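Type II restriction enzyme AgeI (Thalassobius gelatinovorus, PDB 5DWA) recognises the double-stranded DNA sequence 5'-ACCGGT-3' and cleaves it after the A, leaving fragments with terminal 5'-phosphates. Local coordinates at residues V98-R103 and I165-S170; V193-D198 and D267-Y272; V52-V57 and S64-H69; D45-A50 and V89-E94. All coordinates share one frame; numbering follows the deposited sequence.

Contact 1: V98-R103 and I165-S170. With nucleotides of chain C.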
# COMPACT_ATOMS: atom_id res chain seq x y z
N VAL A 98 -16.93 -8.10 -5.16
CA VAL A 98 -18.10 -8.46 -5.98
C VAL A 98 -18.22 -9.97 -6.13
O VAL A 98 -19.29 -10.53 -5.97
CB VAL A 98 -18.02 -7.81 -7.38
CG1 VAL A 98 -19.08 -8.42 -8.32
CG2 VAL A 98 -18.21 -6.31 -7.28
N ALA A 99 -17.11 -10.62 -6.44
CA ALA A 99 -17.10 -12.06 -6.66
C ALA A 99 -17.44 -12.84 -5.38
O ALA A 99 -18.18 -13.82 -5.44
CB ALA A 99 -15.76 -12.50 -7.21
N LEU A 100 -16.91 -12.41 -4.23
CA LEU A 100 -17.21 -13.09 -2.97
C LEU A 100 -18.71 -13.05 -2.67
O LEU A 100 -19.30 -14.06 -2.28
CB LEU A 100 -16.44 -12.45 -1.81
CG LEU A 100 -14.97 -12.82 -1.72
CD1 LEU A 100 -14.30 -11.92 -0.67
CD2 LEU A 100 -14.81 -14.29 -1.35
N VAL A 101 -19.32 -11.88 -2.85
CA VAL A 101 -20.74 -11.70 -2.57
C VAL A 101 -21.59 -12.52 -3.54
O VAL A 101 -22.52 -13.22 -3.13
CB VAL A 101 -21.13 -10.22 -2.67
CG1 VAL A 101 -22.65 -10.05 -2.58
CG2 VAL A 101 -20.45 -9.42 -1.58
N GLU A 102 -21.24 -12.46 -4.83
CA GLU A 102 -21.97 -13.19 -5.86
C GLU A 102 -21.92 -14.70 -5.64
O GLU A 102 -22.93 -15.40 -5.78
CB GLU A 102 -21.40 -12.85 -7.25
CG GLU A 102 -22.12 -13.53 -8.41
CD GLU A 102 -23.47 -12.92 -8.70
OE1 GLU A 102 -23.59 -11.67 -8.67
OE2 GLU A 102 -24.42 -13.69 -8.96
N ARG A 103 -20.74 -15.21 -5.27
CA ARG A 103 -20.56 -16.65 -5.13
C ARG A 103 -21.20 -17.19 -3.86
O ARG A 103 -21.81 -18.26 -3.88
CB ARG A 103 -19.07 -17.01 -5.15
CG ARG A 103 -18.77 -18.50 -5.05
CD ARG A 103 -18.39 -18.89 -3.63
NE ARG A 103 -18.03 -20.30 -3.48
CZ ARG A 103 -18.87 -21.24 -3.05
NH1 ARG A 103 -20.12 -20.93 -2.73
NH2 ARG A 103 -18.46 -22.50 -2.95
N ILE A 165 -15.39 -9.15 6.45
CA ILE A 165 -14.33 -9.79 5.67
C ILE A 165 -13.30 -8.76 5.20
O ILE A 165 -13.68 -7.72 4.66
CB ILE A 165 -14.91 -10.53 4.44
CG1 ILE A 165 -15.98 -11.54 4.87
CG2 ILE A 165 -13.80 -11.22 3.65
CD1 ILE A 165 -16.63 -12.26 3.71
N HIS A 166 -12.02 -9.05 5.43
CA HIS A 166 -10.91 -8.35 4.82
C HIS A 166 -10.57 -9.11 3.57
O HIS A 166 -10.04 -10.22 3.65
CB HIS A 166 -9.74 -8.30 5.79
CG HIS A 166 -10.13 -7.75 7.12
ND1 HIS A 166 -10.01 -6.41 7.43
CD2 HIS A 166 -10.70 -8.34 8.20
CE1 HIS A 166 -10.48 -6.21 8.65
NE2 HIS A 166 -10.91 -7.36 9.13
N ALA A 167 -10.92 -8.54 2.42
CA ALA A 167 -10.78 -9.22 1.14
C ALA A 167 -9.56 -8.68 0.43
O ALA A 167 -9.43 -7.47 0.24
CB ALA A 167 -12.02 -9.02 0.28
N LYS A 168 -8.62 -9.56 0.09
CA LYS A 168 -7.41 -9.12 -0.58
C LYS A 168 -7.06 -10.10 -1.67
O LYS A 168 -6.94 -11.29 -1.42
CB LYS A 168 -6.22 -9.02 0.39
CG LYS A 168 -6.54 -8.39 1.73
CD LYS A 168 -5.28 -7.96 2.44
CE LYS A 168 -4.76 -6.63 1.88
NZ LYS A 168 -5.66 -5.49 2.23
N VAL A 169 -6.90 -9.60 -2.89
CA VAL A 169 -6.38 -10.46 -3.95
C VAL A 169 -4.99 -10.96 -3.57
O VAL A 169 -4.69 -12.14 -3.69
CB VAL A 169 -6.32 -9.72 -5.28
CG1 VAL A 169 -5.47 -10.51 -6.30
CG2 VAL A 169 -7.73 -9.45 -5.80
N SER A 170 -4.16 -10.04 -3.08
CA SER A 170 -2.78 -10.34 -2.74
C SER A 170 -2.46 -9.70 -1.42
O SER A 170 -3.01 -8.66 -1.08
CB SER A 170 -1.83 -9.84 -3.84
OG SER A 170 -2.07 -8.47 -4.15
P DC C 6 -6.17 -4.72 -3.12
OP1 DC C 6 -6.91 -5.97 -3.17
OP2 DC C 6 -5.42 -4.28 -1.93
O5' DC C 6 -5.13 -4.77 -4.34
C5' DC C 6 -5.60 -5.01 -5.63
C4' DC C 6 -4.46 -4.86 -6.61
O4' DC C 6 -3.91 -3.54 -6.51
C3' DC C 6 -3.31 -5.83 -6.43
O3' DC C 6 -2.88 -6.22 -7.70
C2' DC C 6 -2.24 -4.99 -5.71
C1' DC C 6 -2.51 -3.60 -6.27
N1 DC C 6 -2.20 -2.50 -5.33
C2 DC C 6 -1.32 -1.48 -5.70
O2 DC C 6 -0.75 -1.51 -6.79
N3 DC C 6 -1.10 -0.47 -4.82
C4 DC C 6 -1.73 -0.45 -3.65
N4 DC C 6 -1.47 0.56 -2.81
C5 DC C 6 -2.65 -1.47 -3.28
C6 DC C 6 -2.86 -2.46 -4.14
P DG C 7 -2.27 -7.68 -7.96
OP1 DG C 7 -3.07 -8.28 -9.05
OP2 DG C 7 -2.06 -8.42 -6.71
O5' DG C 7 -0.82 -7.36 -8.54
C5' DG C 7 -0.65 -6.55 -9.68
C4' DG C 7 0.82 -6.25 -9.87
O4' DG C 7 1.25 -5.26 -8.89
C3' DG C 7 1.74 -7.44 -9.66
O3' DG C 7 2.85 -7.29 -10.51
C2' DG C 7 2.15 -7.31 -8.19
C1' DG C 7 2.27 -5.80 -8.06
N9 DG C 7 2.00 -5.30 -6.73
C8 DG C 7 1.49 -5.99 -5.65
N7 DG C 7 1.29 -5.23 -4.61
C5 DG C 7 1.65 -3.96 -5.03
C6 DG C 7 1.64 -2.73 -4.34
O6 DG C 7 1.27 -2.51 -3.18
N1 DG C 7 2.08 -1.69 -5.14
C2 DG C 7 2.49 -1.81 -6.44
N2 DG C 7 2.88 -0.69 -7.05
N3 DG C 7 2.51 -2.96 -7.10
C4 DG C 7 2.08 -3.99 -6.34

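Contact 2: V193-D198 and D267-Y272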
# COMPACT_ATOMS: atom_id res chain seq x y z
N VAL A 193 -12.73 -12.01 9.19
CA VAL A 193 -12.18 -13.04 8.32
C VAL A 193 -11.26 -12.43 7.28
O VAL A 193 -11.58 -11.39 6.71
CB VAL A 193 -13.32 -13.82 7.64
CG1 VAL A 193 -12.79 -14.88 6.69
CG2 VAL A 193 -14.22 -14.47 8.71
N LEU A 194 -10.11 -13.06 7.06
CA LEU A 194 -9.25 -12.72 5.93
C LEU A 194 -9.56 -13.67 4.78
O LEU A 194 -9.32 -14.87 4.88
CB LEU A 194 -7.77 -12.83 6.34
CG LEU A 194 -6.75 -12.48 5.25
CD1 LEU A 194 -6.90 -11.02 4.85
CD2 LEU A 194 -5.33 -12.77 5.74
N SER A 195 -10.09 -13.13 3.69
CA SER A 195 -10.36 -13.91 2.49
C SER A 195 -9.41 -13.44 1.42
O SER A 195 -9.30 -12.23 1.18
CB SER A 195 -11.81 -13.76 2.04
OG SER A 195 -12.69 -14.19 3.06
N THR A 196 -8.69 -14.36 0.78
CA THR A 196 -7.67 -13.94 -0.14
C THR A 196 -7.52 -14.90 -1.30
O THR A 196 -7.78 -16.09 -1.17
CB THR A 196 -6.32 -13.76 0.60
OG1 THR A 196 -5.36 -13.19 -0.29
CG2 THR A 196 -5.81 -15.10 1.19
N LEU A 197 -7.11 -14.36 -2.44
CA LEU A 197 -6.69 -15.20 -3.55
C LEU A 197 -5.21 -15.56 -3.41
O LEU A 197 -4.70 -16.39 -4.18
CB LEU A 197 -6.94 -14.49 -4.88
CG LEU A 197 -8.42 -14.22 -5.17
CD1 LEU A 197 -8.55 -13.56 -6.52
CD2 LEU A 197 -9.20 -15.52 -5.12
N ASP A 198 -4.53 -14.93 -2.45
CA ASP A 198 -3.11 -15.17 -2.17
C ASP A 198 -2.31 -15.18 -3.47
O ASP A 198 -1.57 -16.13 -3.75
CB ASP A 198 -2.92 -16.48 -1.39
CG ASP A 198 -1.49 -16.65 -0.84
OD1 ASP A 198 -0.76 -15.64 -0.72
OD2 ASP A 198 -1.11 -17.79 -0.52
N ASP A 267 -18.85 -24.94 1.33
CA ASP A 267 -17.43 -25.24 1.48
C ASP A 267 -16.97 -24.93 2.90
O ASP A 267 -17.79 -24.68 3.78
CB ASP A 267 -16.59 -24.48 0.44
CG ASP A 267 -16.72 -22.96 0.55
OD1 ASP A 267 -17.35 -22.46 1.50
OD2 ASP A 267 -16.17 -22.26 -0.32
N GLU A 268 -15.66 -24.96 3.13
CA GLU A 268 -15.13 -24.70 4.46
C GLU A 268 -15.51 -23.32 4.97
O GLU A 268 -15.74 -23.14 6.17
CB GLU A 268 -13.62 -24.87 4.48
CG GLU A 268 -13.18 -26.32 4.41
CD GLU A 268 -11.74 -26.51 4.83
OE1 GLU A 268 -10.85 -25.98 4.14
OE2 GLU A 268 -11.51 -27.18 5.85
N PHE A 269 -15.60 -22.34 4.07
CA PHE A 269 -15.97 -20.98 4.47
C PHE A 269 -17.42 -20.91 4.95
O PHE A 269 -17.69 -20.36 6.02
CB PHE A 269 -15.73 -20.00 3.32
CG PHE A 269 -16.20 -18.59 3.61
CD1 PHE A 269 -15.58 -17.84 4.60
CD2 PHE A 269 -17.25 -18.03 2.91
CE1 PHE A 269 -16.01 -16.55 4.87
CE2 PHE A 269 -17.68 -16.74 3.18
CZ PHE A 269 -17.05 -16.00 4.16
N THR A 270 -18.34 -21.46 4.16
CA THR A 270 -19.75 -21.42 4.55
C THR A 270 -19.99 -22.28 5.79
O THR A 270 -20.72 -21.88 6.69
CB THR A 270 -20.68 -21.87 3.40
OG1 THR A 270 -20.45 -23.25 3.08
CG2 THR A 270 -20.44 -21.02 2.17
N ASP A 271 -19.34 -23.44 5.86
CA ASP A 271 -19.43 -24.28 7.06
C ASP A 271 -18.96 -23.51 8.29
O ASP A 271 -19.55 -23.60 9.37
CB ASP A 271 -18.59 -25.55 6.90
CG ASP A 271 -19.21 -26.54 5.93
OD1 ASP A 271 -20.41 -26.40 5.61
OD2 ASP A 271 -18.49 -27.46 5.49
N TYR A 272 -17.89 -22.73 8.11
CA TYR A 272 -17.33 -21.92 9.18
C TYR A 272 -18.31 -20.86 9.66
O TYR A 272 -18.56 -20.74 10.86
CB TYR A 272 -16.03 -21.27 8.72
CG TYR A 272 -15.47 -20.26 9.69
CD1 TYR A 272 -14.78 -20.67 10.83
CD2 TYR A 272 -15.61 -18.90 9.46
CE1 TYR A 272 -14.27 -19.75 11.72
CE2 TYR A 272 -15.10 -17.97 10.35
CZ TYR A 272 -14.43 -18.40 11.47
OH TYR A 272 -13.92 -17.48 12.36

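Contact 3: V52-V57 and S64-H69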
# COMPACT_ATOMS: atom_id res chain seq x y z
N VAL A 52 -16.36 -15.41 -11.44
CA VAL A 52 -17.38 -16.38 -11.06
C VAL A 52 -17.65 -17.32 -12.23
O VAL A 52 -17.76 -18.54 -12.06
CB VAL A 52 -18.67 -15.69 -10.62
CG1 VAL A 52 -19.79 -16.70 -10.40
CG2 VAL A 52 -18.43 -14.89 -9.35
N MET A 53 -17.72 -16.75 -13.43
CA MET A 53 -17.89 -17.53 -14.64
C MET A 53 -16.70 -18.46 -14.88
O MET A 53 -16.86 -19.65 -15.13
CB MET A 53 -18.10 -16.60 -15.85
CG MET A 53 -18.31 -17.31 -17.18
SD MET A 53 -16.75 -17.53 -18.06
CE MET A 53 -17.37 -18.16 -19.63
N ALA A 54 -15.48 -17.91 -14.78
CA ALA A 54 -14.29 -18.70 -15.09
C ALA A 54 -14.11 -19.88 -14.15
O ALA A 54 -13.66 -20.95 -14.57
CB ALA A 54 -13.04 -17.81 -15.06
N THR A 55 -14.43 -19.69 -12.87
CA THR A 55 -14.28 -20.77 -11.91
C THR A 55 -15.36 -21.83 -12.08
O THR A 55 -15.18 -22.97 -11.65
CB THR A 55 -14.32 -20.25 -10.46
OG1 THR A 55 -15.46 -19.42 -10.27
CG2 THR A 55 -13.06 -19.45 -10.17
N GLU A 56 -16.46 -21.47 -12.72
CA GLU A 56 -17.49 -22.46 -13.02
C GLU A 56 -17.15 -23.20 -14.31
O GLU A 56 -17.42 -24.40 -14.42
CB GLU A 56 -18.86 -21.79 -13.08
CG GLU A 56 -19.37 -21.40 -11.69
CD GLU A 56 -20.68 -20.64 -11.71
OE1 GLU A 56 -21.25 -20.45 -12.80
OE2 GLU A 56 -21.15 -20.24 -10.62
N VAL A 57 -16.52 -22.52 -15.26
CA VAL A 57 -16.05 -23.18 -16.48
C VAL A 57 -14.89 -24.12 -16.17
O VAL A 57 -14.79 -25.21 -16.74
CB VAL A 57 -15.58 -22.15 -17.54
CG1 VAL A 57 -14.89 -22.85 -18.72
CG2 VAL A 57 -16.74 -21.32 -18.02
N SER A 64 -6.83 -18.81 -8.01
CA SER A 64 -5.85 -17.74 -7.97
C SER A 64 -5.13 -17.60 -9.32
O SER A 64 -4.82 -16.49 -9.75
CB SER A 64 -4.85 -17.97 -6.84
OG SER A 64 -4.01 -16.85 -6.65
N ASP A 65 -4.87 -18.73 -9.98
CA ASP A 65 -4.25 -18.72 -11.30
C ASP A 65 -5.21 -18.17 -12.36
O ASP A 65 -4.78 -17.49 -13.29
CB ASP A 65 -3.78 -20.12 -11.71
CG ASP A 65 -2.47 -20.52 -11.04
OD1 ASP A 65 -2.06 -19.85 -10.07
OD2 ASP A 65 -1.86 -21.51 -11.48
N LEU A 66 -6.50 -18.46 -12.23
CA LEU A 66 -7.46 -17.90 -13.18
C LEU A 66 -7.49 -16.39 -13.05
O LEU A 66 -7.60 -15.67 -14.03
CB LEU A 66 -8.86 -18.47 -12.96
CG LEU A 66 -9.05 -19.95 -13.30
CD1 LEU A 66 -10.44 -20.40 -12.91
CD2 LEU A 66 -8.81 -20.17 -14.79
N TRP A 67 -7.41 -15.90 -11.82
CA TRP A 67 -7.40 -14.46 -11.60
C TRP A 67 -6.13 -13.83 -12.15
O TRP A 67 -6.17 -12.83 -12.87
CB TRP A 67 -7.53 -14.16 -10.11
CG TRP A 67 -7.73 -12.73 -9.75
CD1 TRP A 67 -6.77 -11.77 -9.59
CD2 TRP A 67 -8.98 -12.10 -9.47
NE1 TRP A 67 -7.36 -10.57 -9.23
CE2 TRP A 67 -8.71 -10.76 -9.15
CE3 TRP A 67 -10.31 -12.56 -9.45
CZ2 TRP A 67 -9.74 -9.85 -8.81
CZ3 TRP A 67 -11.31 -11.67 -9.11
CH2 TRP A 67 -11.02 -10.33 -8.79
N HIS A 68 -4.99 -14.42 -11.79
CA HIS A 68 -3.69 -13.80 -12.04
C HIS A 68 -3.15 -14.05 -13.44
O HIS A 68 -2.58 -13.14 -14.04
CB HIS A 68 -2.68 -14.29 -11.00
CG HIS A 68 -1.31 -13.70 -11.16
ND1 HIS A 68 -1.08 -12.35 -11.16
CD2 HIS A 68 -0.10 -14.29 -11.33
CE1 HIS A 68 0.21 -12.12 -11.32
NE2 HIS A 68 0.82 -13.29 -11.42
N HIS A 69 -3.30 -15.27 -13.94
CA HIS A 69 -2.72 -15.62 -15.24
C HIS A 69 -3.70 -15.44 -16.39
O HIS A 69 -3.28 -15.37 -17.55
CB HIS A 69 -2.20 -17.07 -15.26
CG HIS A 69 -0.98 -17.29 -14.42
ND1 HIS A 69 0.07 -16.41 -14.38
CD2 HIS A 69 -0.65 -18.31 -13.59
CE1 HIS A 69 1.00 -16.87 -13.56
NE2 HIS A 69 0.59 -18.02 -13.07

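Contact 4: D45-A50 and V89-E94. With nucleotides of chain C; nucleotides of chain D.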
# COMPACT_ATOMS: atom_id res chain seq x y z
N ASP A 45 -17.33 -5.05 -11.83
CA ASP A 45 -18.38 -6.00 -12.20
C ASP A 45 -17.95 -6.93 -13.33
O ASP A 45 -18.23 -8.13 -13.30
CB ASP A 45 -19.65 -5.25 -12.58
CG ASP A 45 -20.31 -4.59 -11.40
OD1 ASP A 45 -20.30 -5.20 -10.31
OD2 ASP A 45 -20.84 -3.47 -11.56
N ALA A 46 -17.26 -6.38 -14.32
CA ALA A 46 -16.71 -7.20 -15.40
C ALA A 46 -15.77 -8.28 -14.86
O ALA A 46 -15.91 -9.45 -15.18
CB ALA A 46 -15.99 -6.31 -16.41
N ILE A 47 -14.80 -7.88 -14.05
CA ILE A 47 -13.81 -8.82 -13.53
C ILE A 47 -14.45 -9.78 -12.53
O ILE A 47 -14.21 -10.99 -12.57
CB ILE A 47 -12.64 -8.07 -12.88
CG1 ILE A 47 -11.93 -7.17 -13.89
CG2 ILE A 47 -11.64 -9.04 -12.25
CD1 ILE A 47 -11.12 -6.08 -13.23
N GLY A 48 -15.30 -9.23 -11.65
CA GLY A 48 -15.96 -10.03 -10.64
C GLY A 48 -16.82 -11.11 -11.24
O GLY A 48 -16.71 -12.29 -10.86
N GLN A 49 -17.66 -10.73 -12.20
CA GLN A 49 -18.55 -11.71 -12.83
C GLN A 49 -17.76 -12.67 -13.70
O GLN A 49 -18.06 -13.86 -13.74
CB GLN A 49 -19.64 -11.01 -13.64
CG GLN A 49 -20.64 -10.19 -12.81
CD GLN A 49 -21.29 -10.99 -11.67
OE1 GLN A 49 -21.51 -12.20 -11.78
NE2 GLN A 49 -21.59 -10.31 -10.57
N ALA A 50 -16.72 -12.18 -14.39
CA ALA A 50 -15.88 -13.08 -15.18
C ALA A 50 -15.18 -14.12 -14.30
O ALA A 50 -14.96 -15.26 -14.72
CB ALA A 50 -14.87 -12.29 -15.98
N VAL A 89 -5.36 -2.02 -10.78
CA VAL A 89 -5.28 -1.80 -9.34
C VAL A 89 -6.61 -1.29 -8.79
O VAL A 89 -7.12 -1.80 -7.80
CB VAL A 89 -4.17 -0.80 -8.97
CG1 VAL A 89 -4.21 -0.49 -7.48
CG2 VAL A 89 -2.81 -1.34 -9.39
N ARG A 90 -7.17 -0.29 -9.48
CA ARG A 90 -8.36 0.40 -8.99
C ARG A 90 -9.62 -0.46 -9.08
O ARG A 90 -10.52 -0.34 -8.24
CB ARG A 90 -8.54 1.70 -9.78
CG ARG A 90 -9.84 2.43 -9.48
CD ARG A 90 -9.92 2.91 -8.04
NE ARG A 90 -11.17 3.65 -7.84
CZ ARG A 90 -12.19 3.25 -7.09
NH1 ARG A 90 -12.10 2.12 -6.39
NH2 ARG A 90 -13.29 3.99 -7.02
N THR A 91 -9.68 -1.34 -10.08
CA THR A 91 -10.91 -2.11 -10.31
C THR A 91 -10.89 -3.54 -9.76
O THR A 91 -11.93 -4.08 -9.39
CB THR A 91 -11.22 -2.19 -11.82
OG1 THR A 91 -10.12 -2.80 -12.51
CG2 THR A 91 -11.46 -0.79 -12.36
N SER A 92 -9.71 -4.16 -9.68
CA SER A 92 -9.66 -5.58 -9.33
C SER A 92 -9.87 -5.87 -7.84
O SER A 92 -10.37 -6.93 -7.49
CB SER A 92 -8.33 -6.19 -9.81
OG SER A 92 -7.22 -5.68 -9.07
N GLY A 93 -9.50 -4.94 -6.98
CA GLY A 93 -9.73 -5.10 -5.55
C GLY A 93 -11.21 -5.18 -5.26
O GLY A 93 -11.68 -6.12 -4.61
N GLU A 94 -11.95 -4.21 -5.78
CA GLU A 94 -13.40 -4.23 -5.62
C GLU A 94 -14.03 -5.41 -6.37
O GLU A 94 -15.07 -5.93 -5.96
CB GLU A 94 -14.00 -2.91 -6.08
CG GLU A 94 -13.57 -1.74 -5.19
CD GLU A 94 -14.35 -0.47 -5.42
OE1 GLU A 94 -14.99 -0.34 -6.48
OE2 GLU A 94 -14.35 0.40 -4.51
P DC C 6 -6.17 -4.72 -3.12
OP1 DC C 6 -6.91 -5.97 -3.17
OP2 DC C 6 -5.42 -4.28 -1.93
O5' DC C 6 -5.13 -4.77 -4.34
C5' DC C 6 -5.60 -5.01 -5.63
C4' DC C 6 -4.46 -4.86 -6.61
O4' DC C 6 -3.91 -3.54 -6.51
C3' DC C 6 -3.31 -5.83 -6.43
O3' DC C 6 -2.88 -6.22 -7.70
C2' DC C 6 -2.24 -4.99 -5.71
C1' DC C 6 -2.51 -3.60 -6.27
N1 DC C 6 -2.20 -2.50 -5.33
C2 DC C 6 -1.32 -1.48 -5.70
O2 DC C 6 -0.75 -1.51 -6.79
N3 DC C 6 -1.10 -0.47 -4.82
C4 DC C 6 -1.73 -0.45 -3.65
N4 DC C 6 -1.47 0.56 -2.81
C5 DC C 6 -2.65 -1.47 -3.28
C6 DC C 6 -2.86 -2.46 -4.14
P DC C 5 -7.34 0.09 0.36
OP1 DC C 5 -8.43 -0.32 1.28
OP2 DC C 5 -5.99 0.37 0.89
O5' DC C 5 -7.23 -1.00 -0.80
C5' DC C 5 -8.39 -1.40 -1.51
C4' DC C 5 -8.10 -1.45 -3.00
O4' DC C 5 -7.88 -0.12 -3.48
C3' DC C 5 -6.84 -2.21 -3.35
O3' DC C 5 -7.19 -3.56 -3.56
C2' DC C 5 -6.37 -1.54 -4.65
C1' DC C 5 -7.00 -0.14 -4.59
N1 DC C 5 -6.02 0.99 -4.42
C2 DC C 5 -5.87 1.94 -5.43
O2 DC C 5 -6.53 1.82 -6.46
N3 DC C 5 -5.00 2.96 -5.26
C4 DC C 5 -4.29 3.06 -4.12
N4 DC C 5 -3.45 4.09 -3.99
C5 DC C 5 -4.45 2.11 -3.07
C6 DC C 5 -5.30 1.10 -3.25
P DC D 10 -10.10 3.51 -14.98
OP1 DC D 10 -10.27 2.11 -15.37
OP2 DC D 10 -10.13 4.56 -16.02
O5' DC D 10 -11.17 3.90 -13.89
C5' DC D 10 -11.50 2.97 -12.88
C4' DC D 10 -12.44 3.59 -11.88
O4' DC D 10 -11.73 4.57 -11.09
C3' DC D 10 -13.61 4.35 -12.50
O3' DC D 10 -14.77 4.11 -11.74
C2' DC D 10 -13.18 5.80 -12.38
C1' DC D 10 -12.52 5.73 -11.03
N1 DC D 10 -11.64 6.86 -10.68
C2 DC D 10 -11.32 7.06 -9.35
O2 DC D 10 -11.79 6.29 -8.50
N3 DC D 10 -10.49 8.08 -9.01
C4 DC D 10 -9.99 8.86 -9.96
N4 DC D 10 -9.20 9.86 -9.58
C5 DC D 10 -10.31 8.67 -11.34
C6 DC D 10 -11.12 7.66 -11.66

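Contact 1: V98-R103 and I165-S170
L100 reaches from helix 84-109 to A167 on strand 159-168, its CD1 lying 3.8 Å from A167 CB. The same methyl passes I165 CG2 at 4.4 Å, though I165 is modelled in two conformers and this second touch is less certain. No hydrogen bond crosses between the segments; one leucine branch against two apolar strand residues makes the whole interface. L100 turns CG beside its backbone N, anti to the carbonyl carbon (chi1 -77°), which aims the branched end down onto the sheet. One step out, the strand is fixed by its neighbours: D142 OD2 accepts from A167 N, and backbone bonds tie H166 to V193 and S195 of strand 191-196. H166 and K168 point their CB atoms away from the helix, and both side chains bind the carboxylate of D178. Just beyond the strand, S170 OG donates a 2.6 Å hydrogen bond to OP2 of DG7 of chain C. R174 NH2 also bonds to this hydroxyl, and V169 CG1 lies 4.0 Å from the same phosphate oxygen. This is the helix-on-sheet layering of a PD-(D/E)XK nuclease core. Its chemistry is divided by face: a largely aliphatic face seats helix 84-109, the opposite face carries the polar and charged side chains, and the chain running off the strand is left to grip the DNA backbone.

Contact 2: V193-D198 and D267-Y272
V193 sets CG1 anti to its backbone N (chi1 178°), spreading its two methyls toward different rings of helix 268-277. F269 and Y272, one helical turn apart, likewise hold CG opposite the backbone N, and both rings reach back to the strand. V193 CG1 comes 4.1 Å from F269 CE1, the two side chains crossing at a slant. V193 CG2 comes 4.0 Å from Y272 CE2, and here the side chains run past each other in opposite senses. The valine thus gives one methyl to each ring. Short strand and helix segments run nearly antiparallel, at 164°, with axes 12.0 Å apart, so the side chains alone span the space between them. F238 of the next strand joins the cluster, edge-to-face with F269 and also against Y272, while Y104 of helix 84-109 meets the F269 ring. At the helix start D267 and T270 form a capping box: T270 N donates to D267 OD1 over 3.0 Å, nearly straight at 169°, and D267 N returns a bond to T270 OG1. D267 OD2 is taken by Y104 OH, which links the cap to helix 84-109. The contact packs the C-terminal helix on the central mixed sheet. Its hold rests mainly on apolar packing, without hydrogen bonds between the segments, whereas polar groups at the cap probably help fix the first helical turn, and with it the position of F269.

Contact 3: V52-V57 and S64-H69
L66 bridges from helix 63-78 to A54 and T55 of helix 43-57. Its CB points at the other helix but stops short of touching it. CG then stands anti to the carbonyl carbon (chi1 -68°), and the nearly extended second torsion (chi2 175°) carries CD1 onward to the neighbouring helix. There CD1 meets three atoms: the carbonyl A54 O at 3.7 Å, T55 CG2 at 3.9 Å and, a little farther, A54 CB at 4.3 Å. The leucine is therefore seated on backbone as well as on side chains. The contact joins two consecutive helices close to the short loop that connects them, and A54 CA and L66 CA, 7.1 Å apart, are the closest pair of backbone positions. At the start of the second helix N62 OD1 accepts from S64 N, and farther on this helix widens to a pi-type turn at 66-69. T55 turns its methyl, not its hydroxyl, to the leucine: the methyl lies anti to the carbonyl carbon and crosses the L66 side chain aslant, whereas OG1 bonds back to F51 O within its own helix. I28 of helix 22-36 packs on A54 as well. W67, next in the chain after L66, meets F51 edge-to-face and W88 of helix 84-109 with planes at about 55°.

Contact 4: D45-A50 and V89-E94
A buried helix-to-helix packing contact, in which an I47 methyl is set against a threonine and a serine, seats helix 43-57 against the DNA-facing start of helix 84-109. I47 CD1 ends 3.5 Å from T91 OG1, the two side chains meeting at about a right angle, and 4.2 Å from S92 CA. Neither hydroxyl is spent on the isoleucine: T91 OG1 bonds to S87 O and S92 OG to W88 O, both within their own helix. F32, W67 and Y75 also surround I47. The two preceding residues, V89 and R90, turn to the DNA, where cytosine O2 atoms mark the minor groove. V89 lays CG2 3.3 Å from O2 of DC6 of chain C. R90 bends at its second torsion (chi2 64°), bringing NE within 2.8 Å of O2 of DC10 of chain D, at 155°; the oxygen sits at the guanidinium edge, near its plane, and also takes a weaker bond from NH2. Also at the edge and in plane, E94 OE2 forms a weak 3.4 Å salt bridge with R90 NH1, while E94 OE1 is paired with R44. A leucine in place of R90 would probably leave O2 of DC10 without the two donors of the arginine and E94 OE2 without its mate. G93 CA lies 3.6 Å from O3' of DC5 of chain C, the bare glycine letting the DNA backbone come close. The chemistry is two-sided: van der Waals packing of I47 sets the helix, and its far side offers hydrogen-bond donors to a base edge, with a nearby carboxylate likely to steady the guanidinium.

In the fold
Helix 84-109 joins contact 4, at its DNA end, to contact 1, whose centre lies about 10 Å away. Q49 NE2 and E102 OE1, 3.1 Å apart, probably hydrogen-bond between them. Contacts 1 and 2, with centres about 9 Å apart, use neighbouring strands of one sheet; H166 N to V193 O, at 2.7 Å, is a probable backbone bond there. Contact 3 shares helix 43-57 with contact 4, and W67 packs on I47, on S92 and on V169 of contact 1. L197 O and S64 OG, 2.6 Å apart, probably bond contact 2 to contact 3. DNA meets contacts 1 and 4 directly, at backbone and minor groove; contact 2 stays about 8 Å off at its nearest atom.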